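Local coordinates for DUF4847 domain-containing protein (Bacteroides vulgatus, PDB 4ZGF) that is of unknown function but binds calcium ions and belongs to a lipocalin-like family of the calycin clan, at residues A[105-108]-A[109-113]. Numbering follows the deposited sequence. Where two conformers were deposited one is given.
Sequences FIEA and LNNAI
L109 sits one turn after F105 and, in one of its two conformers, lays its CD1 methyl over a face of the phenyl ring, 4.0 Å from the centroid and 17° off the ring normal, a CH-pi contact. The other methyl, CD2, packs near the ring rim, 3.7 Å from F105 CZ. With CG anti to the backbone N (chi1 179°) and beside the carbonyl carbon, F105 holds its ring where both L109 methyls meet it. L109 N donates to F105 O. The pair faces the protein interior: both residues touch I133 and F135 of strand 132-136, L109 reaches I90 and F92, and F56 meets the F105 ring edge-to-face. Consistent with the calycin, lipocalin-like family, this part of helix 100-111 turns its apolar side to the curled antiparallel sheet.

N110 lies on a more exposed side. Its backbone N binds I106 O at 2.8 Å, and its side chain runs alongside that of I106 in the same direction, ND2 coming to 3.5 Å from the CG2 methyl. ND2 also donates a hydrogen bond to a water, which in turn donates to E107 OE1 in one of two E107 conformers.

N111 N continues the helical pattern to E107 O. In that same conformer the E107 chain bends at chi2, bringing OE2 within 2.9 Å of N111 ND2 in a weak, tentative hydrogen bond, with carboxylate and amide planes 80° apart. A second water bridges E107 OE1 and N111 OD1, donating to both.

A112 CB comes 3.6 Å from A108 O, and I113 then joins V88 and A125 by backbone hydrogen bonds.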
ATOM      1  N   PHE A 105      -2.749  -4.890  -5.308  1.00  5.82           N
ATOM      2  CA  PHE A 105      -1.711  -4.544  -4.340  1.00  6.03           C
ATOM      3  C   PHE A 105      -0.310  -4.687  -4.938  1.00  5.53           C
ATOM      4  O   PHE A 105       0.555  -3.804  -4.806  1.00  6.08           O
ATOM      5  CB  PHE A 105      -1.878  -5.427  -3.106  1.00  6.21           C
ATOM      6  CG  PHE A 105      -0.858  -5.187  -2.040  1.00  7.13           C
ATOM      7  CD1 PHE A 105      -0.991  -4.152  -1.146  1.00  8.60           C
ATOM      8  CD2 PHE A 105       0.305  -5.973  -1.972  1.00  9.83           C
ATOM      9  CE1 PHE A 105      -0.056  -3.934  -0.129  1.00 10.08           C
ATOM     10  CE2 PHE A 105       1.239  -5.761  -0.963  1.00 12.35           C
ATOM     11  CZ  PHE A 105       1.048  -4.735  -0.044  1.00 11.30           C
ATOM     12  N   ILE A 106      -0.067  -5.833  -5.581  1.00  5.81           N
ATOM     13  CA  ILE A 106       1.240  -6.107  -6.163  1.00  6.38           C
ATOM     14  C   ILE A 106       1.575  -5.075  -7.247  1.00  6.43           C
ATOM     15  O   ILE A 106       2.707  -4.590  -7.310  1.00  6.82           O
ATOM     16  CB  ILE A 106       1.282  -7.575  -6.689  1.00  6.88           C
ATOM     17  CG1 ILE A 106       1.243  -8.553  -5.508  1.00  7.73           C
ATOM     18  CG2 ILE A 106       2.521  -7.828  -7.539  1.00  8.03           C
ATOM     19  CD1 ILE A 106       0.836  -9.978  -5.925  1.00  9.43           C
ATOM     20  N   GLU A 107       0.593  -4.705  -8.058  0.70  6.45           N
ATOM     21  CA  GLU A 107       0.828  -3.701  -9.075  0.70  7.39           C
ATOM     22  C   GLU A 107       1.156  -2.347  -8.450  0.70  7.52           C
ATOM     23  O   GLU A 107       2.079  -1.656  -8.892  0.70  8.19           O
ATOM     24  CB  GLU A 107      -0.389  -3.619  -9.990  0.70  9.07           C
ATOM     25  CG  GLU A 107      -0.234  -2.692 -11.184  0.70 10.75           C
ATOM     26  CD  GLU A 107       0.702  -3.204 -12.344  0.70 12.72           C
ATOM     27  OE1 GLU A 107       1.455  -4.259 -12.314  0.70 13.54           O
ATOM     28  OE2 GLU A 107       0.783  -2.400 -13.292  0.70 14.96           O
ATOM     29  N   ALA A 108       0.434  -1.946  -7.401  1.00  6.94           N
ATOM     30  CA  ALA A 108       0.740  -0.680  -6.742  1.00  7.08           C
ATOM     31  C   ALA A 108       2.158  -0.667  -6.200  1.00  6.51           C
ATOM     32  O   ALA A 108       2.870   0.339  -6.316  1.00  8.80           O
ATOM     33  CB  ALA A 108      -0.273  -0.383  -5.641  1.00  7.70           C
ATOM     34  N   LEU A 109       2.585  -1.771  -5.587  0.70  5.85           N
ATOM     35  CA  LEU A 109       3.931  -1.807  -5.051  0.70  6.05           C
ATOM     36  C   LEU A 109       4.977  -1.874  -6.158  0.70  5.68           C
ATOM     37  O   LEU A 109       6.027  -1.260  -6.037  0.70  6.50           O
ATOM     38  CB  LEU A 109       4.117  -2.955  -4.046  0.70  6.64           C
ATOM     39  CG  LEU A 109       3.794  -2.486  -2.606  0.70  8.19           C
ATOM     40  CD1 LEU A 109       2.377  -2.005  -2.433  0.70  7.07           C
ATOM     41  CD2 LEU A 109       4.201  -3.526  -1.613  0.70  9.66           C
ATOM     42  N   ASN A 110       4.713  -2.646  -7.204  1.00  5.65           N
ATOM     43  CA  ASN A 110       5.645  -2.729  -8.318  1.00  5.68           C
ATOM     44  C   ASN A 110       5.809  -1.411  -9.059  1.00  5.61           C
ATOM     45  O   ASN A 110       6.889  -1.160  -9.583  1.00  6.74           O
ATOM     46  CB  ASN A 110       5.200  -3.781  -9.334  1.00  6.28           C
ATOM     47  CG  ASN A 110       5.832  -5.115  -9.112  1.00  6.37           C
ATOM     48  OD1 ASN A 110       7.014  -5.190  -8.776  1.00  6.87           O
ATOM     49  ND2 ASN A 110       5.059  -6.188  -9.269  1.00  8.15           N
ATOM     50  N   ASN A 111       4.765  -0.598  -9.099  1.00  5.73           N
ATOM     51  CA  ASN A 111       4.839   0.679  -9.813  1.00  6.38           C
ATOM     52  C   ASN A 111       5.281   1.816  -8.919  1.00  6.16           C
ATOM     53  O   ASN A 111       5.496   2.936  -9.403  1.00  7.20           O
ATOM     54  CB  ASN A 111       3.535   0.955 -10.518  1.00  7.54           C
ATOM     55  CG  ASN A 111       3.261  -0.021 -11.640  1.00  8.74           C
ATOM     56  OD1 ASN A 111       4.175  -0.664 -12.187  1.00 11.13           O
ATOM     57  ND2 ASN A 111       2.004  -0.137 -11.985  1.00 10.99           N
ATOM     58  N   ALA A 112       5.376   1.593  -7.624  1.00  6.18           N
ATOM     59  CA  ALA A 112       5.764   2.675  -6.709  1.00  6.89           C
ATOM     60  C   ALA A 112       7.160   3.186  -7.062  1.00  6.45           C
ATOM     61  O   ALA A 112       8.095   2.411  -7.191  1.00  6.95           O
ATOM     62  CB  ALA A 112       5.750   2.181  -5.281  1.00  7.57           C
ATOM     63  N   ILE A 113       7.275   4.506  -7.130  1.00  6.75           N
ATOM     64  CA  ILE A 113       8.572   5.138  -7.316  1.00  6.88           C
ATOM     65  C   ILE A 113       8.805   6.307  -6.381  1.00  5.71           C
ATOM     66  O   ILE A 113       9.957   6.661  -6.158  1.00  6.65           O
ATOM     67  CB  ILE A 113       8.819   5.465  -8.764  1.00  8.58           C
ATOM     68  CG1 ILE A 113      10.290   5.655  -9.063  1.00 11.21           C
ATOM     69  CG2 ILE A 113       7.986   6.590  -9.198  1.00  9.80           C
ATOM     70  CD1 ILE A 113      10.591   5.532 -10.559  1.00 14.47           C
TER
HETATM   71  O   HOH W   1       2.460  -6.374 -10.771  1.00 11.23           O
HETATM   72  O   HOH W   2       4.072  -3.216 -13.301  1.00 14.50           O